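Local coordinates for protein tyrosine phosphatase PRL-1 (Leishmania major, PDB 3S4O) that removes phosphate from phosphotyrosine residues of proteins and may act as a virulence factor that supports intracellular survival of the parasite in host macrophages, at residues V21-L26 and A99-D104; S34-Y39 and A61-S66; H50-C55 and D88-L93; A80-A85 and A123-A128; D141-I146 and T157-I162. All blocks are in the same frame, centred on the assembly; numbering follows the deposited sequence.

Interaction 1 (V21-L26 and A99-D104)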
# COMPACT_ATOMS: atom_id res chain seq x y z
N VAL A 21 -15.67 -1.14 -2.49
CA VAL A 21 -14.22 -1.06 -2.30
C VAL A 21 -13.50 -0.81 -3.62
O VAL A 21 -13.71 -1.54 -4.60
CB VAL A 21 -13.66 -2.36 -1.70
CG1 VAL A 21 -12.14 -2.26 -1.54
CG2 VAL A 21 -14.35 -2.68 -0.37
N LEU A 22 -12.65 0.22 -3.62
CA LEU A 22 -11.79 0.55 -4.76
C LEU A 22 -10.52 -0.31 -4.78
O LEU A 22 -10.18 -0.88 -5.81
CB LEU A 22 -11.35 2.02 -4.70
CG LEU A 22 -12.11 3.14 -5.43
CD1 LEU A 22 -13.50 2.74 -5.84
CD2 LEU A 22 -12.11 4.38 -4.56
N PHE A 23 -9.83 -0.34 -3.64
CA PHE A 23 -8.62 -1.15 -3.44
C PHE A 23 -8.59 -1.78 -2.05
O PHE A 23 -9.05 -1.18 -1.08
CB PHE A 23 -7.33 -0.31 -3.52
CG PHE A 23 -7.32 0.71 -4.60
CD1 PHE A 23 -6.99 0.34 -5.90
CD2 PHE A 23 -7.58 2.06 -4.33
CE1 PHE A 23 -6.96 1.28 -6.91
CE2 PHE A 23 -7.55 3.01 -5.34
CZ PHE A 23 -7.24 2.62 -6.63
N HIS A 24 -8.03 -2.98 -1.97
CA HIS A 24 -7.72 -3.60 -0.69
C HIS A 24 -6.23 -3.37 -0.45
O HIS A 24 -5.41 -3.84 -1.23
CB HIS A 24 -7.98 -5.11 -0.68
CG HIS A 24 -9.42 -5.50 -0.85
ND1 HIS A 24 -10.38 -5.32 0.13
CD2 HIS A 24 -10.05 -6.14 -1.87
CE1 HIS A 24 -11.53 -5.82 -0.29
NE2 HIS A 24 -11.36 -6.32 -1.50
N PHE A 25 -5.87 -2.67 0.62
CA PHE A 25 -4.46 -2.51 0.97
C PHE A 25 -4.03 -3.44 2.09
O PHE A 25 -4.71 -3.56 3.12
CB PHE A 25 -4.12 -1.07 1.34
CG PHE A 25 -4.29 -0.12 0.19
CD1 PHE A 25 -3.45 -0.20 -0.90
CD2 PHE A 25 -5.31 0.82 0.20
CE1 PHE A 25 -3.61 0.65 -1.97
CE2 PHE A 25 -5.48 1.68 -0.87
CZ PHE A 25 -4.63 1.60 -1.96
N LEU A 26 -2.90 -4.11 1.87
CA LEU A 26 -2.28 -4.95 2.87
C LEU A 26 -0.98 -4.32 3.30
O LEU A 26 -0.06 -4.19 2.49
CB LEU A 26 -1.96 -6.32 2.29
CG LEU A 26 -2.98 -7.44 2.43
CD1 LEU A 26 -2.40 -8.67 1.72
CD2 LEU A 26 -3.27 -7.76 3.91
N ALA A 99 -8.62 2.60 -13.54
CA ALA A 99 -9.09 2.54 -14.93
C ALA A 99 -9.31 1.10 -15.37
O ALA A 99 -10.20 0.83 -16.17
CB ALA A 99 -8.10 3.25 -15.87
N ARG A 100 -8.50 0.17 -14.86
CA ARG A 100 -8.63 -1.25 -15.19
C ARG A 100 -10.02 -1.77 -14.80
O ARG A 100 -10.65 -2.51 -15.56
CB ARG A 100 -7.55 -2.10 -14.51
CG ARG A 100 -7.44 -3.52 -15.06
CD ARG A 100 -6.20 -4.26 -14.56
NE ARG A 100 -6.23 -4.53 -13.12
CZ ARG A 100 -6.41 -5.72 -12.55
NH1 ARG A 100 -6.57 -6.82 -13.26
NH2 ARG A 100 -6.41 -5.81 -11.21
N GLN A 101 -10.48 -1.34 -13.63
CA GLN A 101 -11.77 -1.77 -13.08
C GLN A 101 -12.93 -1.16 -13.83
O GLN A 101 -13.92 -1.84 -14.10
CB GLN A 101 -11.90 -1.36 -11.60
CG GLN A 101 -11.14 -2.23 -10.61
CD GLN A 101 -11.22 -1.68 -9.20
OE1 GLN A 101 -12.28 -1.73 -8.56
NE2 GLN A 101 -10.11 -1.15 -8.70
N GLN A 102 -12.81 0.13 -14.15
CA GLN A 102 -13.85 0.88 -14.86
C GLN A 102 -14.02 0.34 -16.28
O GLN A 102 -15.13 0.21 -16.77
CB GLN A 102 -13.51 2.37 -14.92
CG GLN A 102 -13.87 3.17 -13.65
CD GLN A 102 -12.93 4.36 -13.38
OE1 GLN A 102 -12.11 4.74 -14.23
NE2 GLN A 102 -13.05 4.96 -12.19
N GLU A 103 -12.90 0.03 -16.91
CA GLU A 103 -12.87 -0.53 -18.26
C GLU A 103 -13.43 -1.96 -18.33
O GLU A 103 -13.92 -2.37 -19.37
CB GLU A 103 -11.43 -0.50 -18.78
CG GLU A 103 -11.15 -1.33 -20.11
CD GLU A 103 -10.28 -2.59 -19.92
OE1 GLU A 103 -9.56 -2.70 -18.88
OE2 GLU A 103 -10.30 -3.47 -20.81
N ASP A 104 -13.33 -2.70 -17.23
CA ASP A 104 -13.69 -4.14 -17.21
C ASP A 104 -14.43 -4.55 -15.93
O ASP A 104 -13.81 -4.79 -14.90
CB ASP A 104 -12.42 -4.99 -17.37
CG ASP A 104 -12.70 -6.47 -17.60
OD1 ASP A 104 -13.88 -6.88 -17.66
OD2 ASP A 104 -11.72 -7.23 -17.73
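The carbonyl oxygen of L22 accepts the side-chain amide of Q101, with NE2 2.9 Å from L22 O. The N-H...O angle of 153° shows a fairly straight bond, and the donor lies in the plane of the L22 carbonyl. Seen from Q101, L22 O stands slightly tilted from the amide plane, by 16°. This is the one hydrogen bond between 21-26 and 99-104, and the backbones stay well apart: the nearest CA atoms, those of L22 and Q101, are 8.6 Å from each other. An extended glutamine chain spans that gap, with CG set beside the backbone N (chi1 -77°). NE2 also comes obliquely to the ring of F23, 4.4 Å from its CE1, a loose contact beside the bond. F23 itself packs on L94 and E97 from earlier turns of helix 84-103 and on I112 of the adjoining strand, while L22 rests on L98. The backbones of L22 and F23 both bond to C12 of strand 7-13, and the chain turns a corner at L22. The contact thus joins the last turn of helix 84-103 to a classic beta bulge in the antiparallel margin of the phosphatase sheet.

Interaction 2 (S34-Y39 and A61-S66)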
# COMPACT_ATOMS: atom_id res chain seq x y z
N SER A 34 14.73 -16.94 3.48
CA SER A 34 14.44 -18.36 3.72
C SER A 34 12.95 -18.69 3.75
O SER A 34 12.56 -19.83 3.47
CB SER A 34 15.08 -18.82 5.04
OG SER A 34 14.57 -18.08 6.13
N ASN A 35 12.12 -17.71 4.09
CA ASN A 35 10.67 -17.91 4.14
C ASN A 35 9.95 -17.37 2.89
O ASN A 35 8.72 -17.35 2.84
CB ASN A 35 10.09 -17.27 5.43
CG ASN A 35 8.61 -17.62 5.67
OD1 ASN A 35 7.71 -16.78 5.47
ND2 ASN A 35 8.35 -18.84 6.14
N LEU A 36 10.73 -16.94 1.90
CA LEU A 36 10.18 -16.24 0.73
C LEU A 36 9.13 -17.03 -0.07
O LEU A 36 8.15 -16.46 -0.51
CB LEU A 36 11.30 -15.73 -0.20
CG LEU A 36 10.84 -14.76 -1.29
CD1 LEU A 36 10.14 -13.54 -0.73
CD2 LEU A 36 12.04 -14.33 -2.14
N PRO A 37 9.33 -18.33 -0.27
CA PRO A 37 8.33 -19.13 -0.98
C PRO A 37 6.99 -19.21 -0.24
O PRO A 37 5.93 -19.08 -0.86
CB PRO A 37 8.97 -20.52 -1.04
CG PRO A 37 10.41 -20.26 -1.00
CD PRO A 37 10.58 -19.09 -0.09
N THR A 38 7.05 -19.42 1.07
CA THR A 38 5.84 -19.41 1.91
C THR A 38 5.14 -18.06 1.84
O THR A 38 3.91 -17.98 1.74
CB THR A 38 6.17 -19.68 3.39
OG1 THR A 38 6.85 -20.93 3.51
CG2 THR A 38 4.89 -19.73 4.23
N TYR A 39 5.94 -17.02 1.88
CA TYR A 39 5.47 -15.64 1.84
C TYR A 39 4.75 -15.34 0.52
O TYR A 39 3.67 -14.77 0.50
CB TYR A 39 6.67 -14.72 2.02
CG TYR A 39 6.37 -13.25 2.17
CD1 TYR A 39 6.24 -12.44 1.05
CD2 TYR A 39 6.27 -12.66 3.43
CE1 TYR A 39 6.00 -11.09 1.17
CE2 TYR A 39 6.02 -11.31 3.56
CZ TYR A 39 5.89 -10.53 2.42
OH TYR A 39 5.63 -9.18 2.51
N ALA A 61 13.62 -9.76 -5.78
CA ALA A 61 12.26 -9.49 -6.26
C ALA A 61 11.85 -10.36 -7.46
O ALA A 61 10.67 -10.59 -7.69
CB ALA A 61 12.10 -8.01 -6.58
N THR A 62 12.83 -10.87 -8.20
CA THR A 62 12.57 -11.66 -9.41
C THR A 62 11.80 -12.95 -9.10
O THR A 62 11.01 -13.41 -9.92
CB THR A 62 13.86 -12.02 -10.16
OG1 THR A 62 14.78 -12.65 -9.26
CG2 THR A 62 14.51 -10.76 -10.75
N LEU A 63 12.02 -13.50 -7.91
CA LEU A 63 11.27 -14.70 -7.48
C LEU A 63 9.79 -14.42 -7.27
O LEU A 63 8.99 -15.34 -7.31
CB LEU A 63 11.80 -15.29 -6.17
CG LEU A 63 11.09 -16.58 -5.66
CD1 LEU A 63 10.72 -17.59 -6.78
CD2 LEU A 63 11.91 -17.28 -4.58
N VAL A 64 9.45 -13.17 -6.99
CA VAL A 64 8.07 -12.77 -6.76
C VAL A 64 7.41 -12.45 -8.09
O VAL A 64 6.25 -12.80 -8.32
CB VAL A 64 7.97 -11.55 -5.80
CG1 VAL A 64 6.51 -11.13 -5.62
CG2 VAL A 64 8.59 -11.86 -4.45
N LYS A 65 8.16 -11.78 -8.96
CA LYS A 65 7.68 -11.41 -10.29
C LYS A 65 7.28 -12.63 -11.10
O LYS A 65 6.35 -12.58 -11.90
CB LYS A 65 8.74 -10.62 -11.06
CG LYS A 65 8.86 -9.15 -10.64
CD LYS A 65 9.76 -8.39 -11.64
CE LYS A 65 11.08 -7.90 -11.08
NZ LYS A 65 11.24 -7.94 -9.60
N SER A 66 8.00 -13.73 -10.89
CA SER A 66 7.82 -14.92 -11.69
C SER A 66 6.59 -15.71 -11.27
O SER A 66 6.21 -16.68 -11.90
CB SER A 66 9.08 -15.81 -11.62
OG SER A 66 9.12 -16.54 -10.41
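L36, at the start of helix 36-44, meets L63 and V64 of the short helix 62-65, and the contact joins two consecutive beta-alpha-beta crossovers of the phosphatase fold. The first runs from strand 21-28 through helix 36-44 to strand 48-53, the second from strand 48-53 through helix 62-65 to strand 70-73. The direct touch of the helices is consistent with both connections passing over one face of the sheet.

Apolar packing makes up the whole contact between the two segments. The CD2 methyls of L36 and L63 approach to 3.8 Å, and L36 CD2 also lies 4.1 Å from L63 CB, so one methyl lies against both the branch and the base of the opposing leucine. The two side chains lie side by side, pointing opposite ways, each reaching across from its own helix. In both leucines CG is anti to the backbone N (chi1 -168° in L36, -179° in L63), which carries the branched ends out toward the partner helix. The other methyl of L36 serves V64, with CD1 4.4 Å from V64 CG2, a looser approach. I40, one turn after L36, adds to the same patch by touching both L63 and V64, and V64 also rests on V71 of strand 70-73.

Polar bonds act within each segment rather than between them. Y39 N bonds to N35 O in the first turn of its helix. A61 O, next to the short helix, is gripped twice, by V64 N at 2.9 Å and by K65 N at 3.1 Å.

Interaction 3 (H50-C55 and D88-L93)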
# COMPACT_ATOMS: atom_id res chain seq x y z
N HIS A 50 -0.18 -6.46 -6.77
CA HIS A 50 0.97 -5.56 -6.75
C HIS A 50 1.64 -5.61 -5.37
O HIS A 50 0.96 -5.58 -4.36
CB HIS A 50 0.53 -4.12 -7.03
CG HIS A 50 0.05 -3.90 -8.43
ND1 HIS A 50 0.91 -3.87 -9.51
CD2 HIS A 50 -1.19 -3.69 -8.92
CE1 HIS A 50 0.21 -3.68 -10.62
NE2 HIS A 50 -1.07 -3.56 -10.29
N LEU A 51 2.96 -5.70 -5.37
CA LEU A 51 3.74 -5.62 -4.14
C LEU A 51 4.69 -4.46 -4.24
O LEU A 51 5.51 -4.39 -5.16
CB LEU A 51 4.52 -6.91 -3.88
CG LEU A 51 5.24 -7.01 -2.52
CD1 LEU A 51 4.31 -6.90 -1.33
CD2 LEU A 51 6.03 -8.32 -2.44
N VAL A 52 4.56 -3.53 -3.30
CA VAL A 52 5.38 -2.32 -3.26
C VAL A 52 6.33 -2.40 -2.08
O VAL A 52 5.90 -2.53 -0.92
CB VAL A 52 4.51 -1.04 -3.16
CG1 VAL A 52 5.37 0.23 -3.14
CG2 VAL A 52 3.52 -0.99 -4.31
N ARG A 53 7.62 -2.37 -2.36
CA ARG A 53 8.58 -2.29 -1.27
C ARG A 53 9.18 -0.90 -1.22
O ARG A 53 9.73 -0.41 -2.21
CB ARG A 53 9.64 -3.38 -1.31
CG ARG A 53 10.44 -3.47 -2.56
CD ARG A 53 11.16 -4.82 -2.61
NE ARG A 53 12.18 -4.83 -3.65
CZ ARG A 53 13.18 -5.70 -3.72
NH1 ARG A 53 13.34 -6.65 -2.81
NH2 ARG A 53 14.05 -5.60 -4.73
N VAL A 54 9.07 -0.28 -0.05
CA VAL A 54 9.52 1.09 0.14
C VAL A 54 10.81 1.15 0.97
O VAL A 54 11.22 2.24 1.34
CB VAL A 54 8.40 1.97 0.75
CG1 VAL A 54 7.25 2.14 -0.25
CG2 VAL A 54 7.86 1.39 2.04
N CYS A 55 11.44 -0.01 1.18
CA CYS A 55 12.68 -0.12 1.98
C CYS A 55 13.80 -0.53 1.04
O CYS A 55 13.56 -0.81 -0.13
CB CYS A 55 12.56 -1.22 3.05
SG CYS A 55 12.18 -2.89 2.36
N ASP A 88 4.22 10.18 -7.06
CA ASP A 88 3.72 10.19 -8.44
C ASP A 88 3.63 8.77 -9.00
O ASP A 88 2.68 8.46 -9.72
CB ASP A 88 4.58 11.09 -9.33
CG ASP A 88 4.36 12.58 -9.03
OD1 ASP A 88 3.32 12.93 -8.41
OD2 ASP A 88 5.23 13.41 -9.41
N SER A 89 4.59 7.92 -8.66
CA SER A 89 4.58 6.53 -9.13
C SER A 89 3.42 5.75 -8.51
O SER A 89 2.82 4.91 -9.16
CB SER A 89 5.91 5.84 -8.80
OG SER A 89 6.93 6.20 -9.73
N TRP A 90 3.14 6.06 -7.25
CA TRP A 90 2.07 5.43 -6.47
C TRP A 90 0.73 5.81 -7.03
O TRP A 90 -0.10 4.94 -7.30
CB TRP A 90 2.18 5.88 -5.01
CG TRP A 90 1.19 5.36 -3.97
CD1 TRP A 90 0.51 6.11 -3.07
CD2 TRP A 90 0.88 3.99 -3.66
NE1 TRP A 90 -0.25 5.31 -2.25
CE2 TRP A 90 -0.04 4.00 -2.59
CE3 TRP A 90 1.27 2.76 -4.18
CZ2 TRP A 90 -0.56 2.83 -2.04
CZ3 TRP A 90 0.73 1.60 -3.63
CH2 TRP A 90 -0.16 1.65 -2.57
N LEU A 91 0.52 7.10 -7.26
CA LEU A 91 -0.73 7.57 -7.84
C LEU A 91 -0.91 7.04 -9.26
O LEU A 91 -2.03 6.72 -9.67
CB LEU A 91 -0.81 9.11 -7.84
CG LEU A 91 -0.79 9.86 -6.50
CD1 LEU A 91 -0.64 11.39 -6.77
CD2 LEU A 91 -2.02 9.59 -5.68
N LYS A 92 0.19 6.95 -10.01
CA LYS A 92 0.12 6.42 -11.38
C LYS A 92 -0.39 4.98 -11.38
O LYS A 92 -1.26 4.62 -12.17
CB LYS A 92 1.49 6.48 -12.09
CG LYS A 92 1.49 5.88 -13.51
CD LYS A 92 0.71 6.74 -14.50
CE LYS A 92 0.80 6.21 -15.92
NZ LYS A 92 0.57 7.29 -16.94
N LEU A 93 0.18 4.17 -10.49
CA LEU A 93 -0.22 2.77 -10.31
C LEU A 93 -1.70 2.66 -9.91
O LEU A 93 -2.44 1.83 -10.43
CB LEU A 93 0.65 2.10 -9.25
CG LEU A 93 0.26 0.70 -8.75
CD1 LEU A 93 0.40 -0.35 -9.85
CD2 LEU A 93 1.09 0.31 -7.55
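The imidazole of H50 carries the CD1 methyl of L93 over one face, 3.5 Å from the ring centroid and only 12° off the ring normal. All five ring atoms lie at similar distances from that methyl, the closest being H50 CE1 at 3.4 Å from L93 CD1, which identifies a centred CH-pi contact. Both nitrogens at the rim are engaged as well: NE2 bonds to E97 and ND1 to H72 NE2. These two bonds limit rotation of the ring and hold its face to the leucine, and the E97 carboxylate would probably favour a proton on NE2. The indole of W90 is met obliquely, V52 CG2 lying 3.9 Å from W90 CZ3.

V52 CG2 is shared, for it also lies 4.3 Å from L93 CD2. L93 therefore divides its methyls, CD1 on the histidine and CD2 on the valine. In W90, CG anti to the backbone N (chi1 -179°) starts the indole on the course that brings its six-membered ring to the valine. The indole nitrogen NE1 is satisfied by L126 O.

Strand 50-53 and helix 88-93 run almost exactly antiparallel, at 173°, with axes 11.9 Å apart. The contact packs helix 84-103 on a central strand of the phosphatase sheet, whose C-terminal end leads to C55, the disulfide partner of the predicted nucleophile C116. Strand 48-53 lies between strands 111-115 and 70-73, and W90 also touches I112 of strand 111-115 and L129 of helix 122-133.

Interaction 4 (A80-A85 and A123-A128)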
# COMPACT_ATOMS: atom_id res chain seq x y z
N ALA A 80 10.72 9.42 6.85
CA ALA A 80 10.47 10.48 5.88
C ALA A 80 9.10 10.33 5.28
O ALA A 80 8.54 9.24 5.31
CB ALA A 80 11.53 10.47 4.77
N PRO A 81 8.56 11.41 4.72
CA PRO A 81 7.40 11.27 3.85
C PRO A 81 7.85 10.73 2.49
O PRO A 81 9.04 10.77 2.20
CB PRO A 81 6.88 12.70 3.69
CG PRO A 81 7.69 13.55 4.60
CD PRO A 81 8.93 12.82 4.92
N PRO A 82 6.93 10.22 1.67
CA PRO A 82 7.29 9.85 0.30
C PRO A 82 7.92 11.02 -0.42
O PRO A 82 7.44 12.15 -0.31
CB PRO A 82 5.95 9.51 -0.35
CG PRO A 82 4.99 9.41 0.73
CD PRO A 82 5.47 10.30 1.81
N THR A 83 8.99 10.76 -1.14
CA THR A 83 9.46 11.73 -2.12
C THR A 83 8.38 11.97 -3.19
O THR A 83 7.39 11.23 -3.32
CB THR A 83 10.75 11.26 -2.81
OG1 THR A 83 10.48 10.07 -3.57
CG2 THR A 83 11.84 10.96 -1.81
N ARG A 84 8.55 13.06 -3.92
CA ARG A 84 7.64 13.36 -5.03
C ARG A 84 7.64 12.26 -6.10
O ARG A 84 6.59 11.95 -6.66
CB ARG A 84 8.02 14.71 -5.66
CG ARG A 84 6.99 15.32 -6.62
CD ARG A 84 5.55 15.32 -6.09
NE ARG A 84 5.25 16.46 -5.22
CZ ARG A 84 4.01 16.86 -4.90
NH1 ARG A 84 2.94 16.23 -5.37
NH2 ARG A 84 3.85 17.91 -4.09
N ALA A 85 8.80 11.68 -6.38
CA ALA A 85 8.91 10.56 -7.35
C ALA A 85 8.10 9.32 -6.92
O ALA A 85 7.35 8.74 -7.70
CB ALA A 85 10.38 10.19 -7.58
N ALA A 123 5.41 2.38 4.95
CA ALA A 123 4.31 1.60 4.38
C ALA A 123 2.95 2.23 4.66
O ALA A 123 2.21 2.49 3.71
CB ALA A 123 4.35 0.14 4.86
N PRO A 124 2.61 2.51 5.92
CA PRO A 124 1.32 3.09 6.25
C PRO A 124 1.06 4.45 5.64
O PRO A 124 -0.11 4.78 5.38
CB PRO A 124 1.36 3.24 7.78
CG PRO A 124 2.31 2.28 8.23
CD PRO A 124 3.33 2.10 7.14
N ILE A 125 2.09 5.27 5.45
CA ILE A 125 1.81 6.60 4.95
C ILE A 125 1.39 6.59 3.49
O ILE A 125 0.61 7.43 3.09
CB ILE A 125 2.91 7.64 5.25
CG1 ILE A 125 2.20 9.00 5.46
CG2 ILE A 125 3.96 7.68 4.15
CD1 ILE A 125 3.09 10.15 5.62
N LEU A 126 1.85 5.61 2.71
CA LEU A 126 1.37 5.43 1.33
C LEU A 126 -0.09 5.05 1.32
O LEU A 126 -0.87 5.51 0.48
CB LEU A 126 2.16 4.34 0.60
CG LEU A 126 3.47 4.78 -0.09
CD1 LEU A 126 3.80 3.77 -1.17
CD2 LEU A 126 3.41 6.19 -0.68
N VAL A 127 -0.46 4.18 2.25
CA VAL A 127 -1.85 3.74 2.35
C VAL A 127 -2.73 4.90 2.78
O VAL A 127 -3.78 5.14 2.20
CB VAL A 127 -1.99 2.56 3.31
CG1 VAL A 127 -3.45 2.26 3.60
CG2 VAL A 127 -1.30 1.35 2.72
N ALA A 128 -2.26 5.65 3.77
CA ALA A 128 -2.97 6.83 4.26
C ALA A 128 -3.25 7.77 3.09
O ALA A 128 -4.35 8.28 2.94
CB ALA A 128 -2.15 7.53 5.32
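P82 sends its ring onto helix 122-133, and its atoms divide between two neighbouring residues there. CB, nearest the backbone, only grazes the helix, 4.2 Å from L126 CD2. CG goes deeper: it is 3.9 Å from L126 CD2 and 4.0 Å from I125 CG2, so it sits over both side chains. CD then closes the ring against isoleucine alone, 3.8 Å from I125 CG2.

The helix side chains are turned to receive it. I125 has an unusual first torsion (chi1 -147°), with CG2 lying between the backbone N and the carbonyl carbon; this branch, rather than the longer CG1 arm, takes the proline. The CB of L126 points along the contact, but its CD2 methyl reaches the ring, leucine and proline lying alongside with their ends turned contrary ways. W161 of helix 156-164 touches P82 as well.

Directly after P82, T83, the N-cap residue of helix 84-103, accepts V86 N on OG1. Upstream, the segment follows closely on D78, the inferred proton donor. Helix 122-133 begins at R122, where the phosphate-binding loop, the C-x5-R signature that starts at C116, ends, and A123 touches the bound thiosulfate. The side chain of I125 is about 8 Å from the bound thiosulfate.

Every close atom pair across the contact is carbon to carbon. The P82 ring on I125 CG2 and L126 CD2 therefore sets the loop that carries D78, the probable proton donor, against the helix of the phosphate-binding loop by shape and apolar burial, without directional bonds between the two segments.

Interaction 5 (D141-I146 and T157-I162)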
# COMPACT_ATOMS: atom_id res chain seq x y z
N ASP A 141 -8.49 11.48 9.73
CA ASP A 141 -9.28 10.24 9.79
C ASP A 141 -8.52 9.06 9.15
O ASP A 141 -8.71 7.91 9.55
CB ASP A 141 -10.64 10.40 9.09
CG ASP A 141 -11.61 11.31 9.85
OD1 ASP A 141 -11.53 11.43 11.09
OD2 ASP A 141 -12.49 11.89 9.17
N ALA A 142 -7.69 9.33 8.14
CA ALA A 142 -6.91 8.27 7.52
C ALA A 142 -5.87 7.75 8.49
O ALA A 142 -5.59 6.55 8.53
CB ALA A 142 -6.24 8.75 6.25
N ILE A 143 -5.30 8.67 9.27
CA ILE A 143 -4.27 8.33 10.26
C ILE A 143 -4.89 7.51 11.39
O ILE A 143 -4.34 6.48 11.79
CB ILE A 143 -3.60 9.59 10.85
CG1 ILE A 143 -2.76 10.32 9.79
CG2 ILE A 143 -2.68 9.22 12.00
CD1 ILE A 143 -2.31 11.72 10.23
N ALA A 144 -6.02 7.96 11.89
CA ALA A 144 -6.73 7.27 12.95
C ALA A 144 -7.10 5.85 12.51
O ALA A 144 -6.98 4.90 13.28
CB ALA A 144 -7.99 8.04 13.36
N LEU A 145 -7.57 5.73 11.27
CA LEU A 145 -8.00 4.45 10.70
C LEU A 145 -6.86 3.45 10.68
O LEU A 145 -7.02 2.29 11.08
CB LEU A 145 -8.53 4.65 9.27
CG LEU A 145 -9.20 3.46 8.60
CD1 LEU A 145 -10.01 2.59 9.59
CD2 LEU A 145 -10.09 3.93 7.43
N ILE A 146 -5.70 3.91 10.23
CA ILE A 146 -4.50 3.08 10.16
C ILE A 146 -4.02 2.71 11.55
O ILE A 146 -3.61 1.58 11.80
CB ILE A 146 -3.37 3.76 9.35
CG1 ILE A 146 -3.67 3.65 7.84
CG2 ILE A 146 -2.01 3.15 9.66
CD1 ILE A 146 -3.05 4.73 6.98
N THR A 157 6.50 14.06 11.28
CA THR A 157 6.82 14.58 9.94
C THR A 157 5.89 13.99 8.87
O THR A 157 5.42 14.71 8.00
CB THR A 157 8.28 14.26 9.54
OG1 THR A 157 9.20 14.83 10.50
CG2 THR A 157 8.61 14.84 8.19
N GLN A 158 5.65 12.69 8.94
CA GLN A 158 4.73 12.03 8.02
C GLN A 158 3.30 12.56 8.21
O GLN A 158 2.55 12.74 7.25
CB GLN A 158 4.79 10.50 8.20
CG GLN A 158 6.09 9.89 7.66
CD GLN A 158 6.47 8.56 8.28
OE1 GLN A 158 5.90 8.12 9.28
NE2 GLN A 158 7.45 7.90 7.67
N MSE A 159 2.96 12.85 9.47
CA MSE A 159 1.65 13.39 9.81
C MSE A 159 1.46 14.77 9.17
O MSE A 159 0.45 15.04 8.54
CB MSE A 159 1.52 13.46 11.34
CG MSE A 159 0.13 13.68 11.88
SE MSE A 159 -0.03 13.06 13.75
CE MSE A 159 1.79 12.42 14.07
N HIS A 160 2.46 15.62 9.34
CA HIS A 160 2.42 16.98 8.78
C HIS A 160 2.27 16.95 7.26
O HIS A 160 1.45 17.68 6.70
CB HIS A 160 3.67 17.77 9.19
CG HIS A 160 3.59 18.39 10.56
ND1 HIS A 160 4.59 18.26 11.50
CD2 HIS A 160 2.62 19.14 11.14
CE1 HIS A 160 4.24 18.90 12.60
NE2 HIS A 160 3.05 19.45 12.41
N TRP A 161 3.04 16.08 6.61
CA TRP A 161 3.04 15.98 5.15
C TRP A 161 1.68 15.56 4.59
O TRP A 161 1.22 16.12 3.60
CB TRP A 161 4.13 15.02 4.69
CG TRP A 161 4.09 14.72 3.24
CD1 TRP A 161 4.65 15.46 2.23
CD2 TRP A 161 3.45 13.61 2.61
NE1 TRP A 161 4.39 14.87 1.02
CE2 TRP A 161 3.65 13.73 1.23
CE3 TRP A 161 2.71 12.52 3.09
CZ2 TRP A 161 3.15 12.80 0.31
CZ3 TRP A 161 2.21 11.59 2.18
CH2 TRP A 161 2.43 11.74 0.81
N ILE A 162 1.06 14.56 5.21
CA ILE A 162 -0.25 14.10 4.76
C ILE A 162 -1.36 15.13 5.03
O ILE A 162 -2.31 15.25 4.27
CB ILE A 162 -0.61 12.69 5.27
CG1 ILE A 162 -1.69 12.09 4.34
CG2 ILE A 162 -1.04 12.71 6.71
CD1 ILE A 162 -1.97 10.62 4.54
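One methyl of I143 makes the direct contacts. Its CD1 lies 3.9 Å from CG2 of I162, the firm contact of the pair. In the conformer described, and so with some doubt, the same CD1 is 3.5 Å from CG of M159, a selenomethionine in this crystal that was deposited in two conformers; the course of its chain toward selenium is best left open. M159 and I162 sit on successive turns of helix 156-164, so the isoleucine tip enters between them. The I143 side chain runs about perpendicular to that of M159 and lies alongside I162, pointing the other way.

The torsions of I143 account for the reach. CG1 is anti to the carbonyl carbon (chi1 -68°) and the arm continues nearly extended to CD1 (chi2 168°), carrying the methyl across to a helix whose nearest CA, that of M159, is 7.8 Å from the CA of I143.

Further out, helical bonds such as I146 N to A142 O and I162 N to Q158 O fix the two frames. S138 OG bonds D141 N near the start of one helix, and N155 OD1 bonds Q158 N near the start of the other. I146 and I162 both touch A128, so a third helix, 122-133, sits beneath the pair. This is plain helix-helix packing in the C-terminal helical layer on one side of the sheet in the cysteine-phosphatase fold.

Helix 84-103 ties interactions 1, 3 and 4 together, and the first two reach the same sheet: F25 CE1 packs 3.6 Å from W90 CH2. Interactions 3 and 4, with centres 9 Å apart, touch where V54 CG1 lies 3.9 Å from L126 CD1. Interaction 5 continues that helical layer, its centre 10 Å from that of interaction 4, and Q158 NE2 probably bonds A80 O at 2.9 Å. Interaction 2 lies on the other face of the sheet, meeting interaction 3 through V64 CG1 and L51 CD2 (4.3 Å), and its centre is 31 Å from that of interaction 5. Interaction 4 includes A123 of the thiosulfate pocket; V52 of interaction 3 has its side chain about 10 Å from thiosulfate.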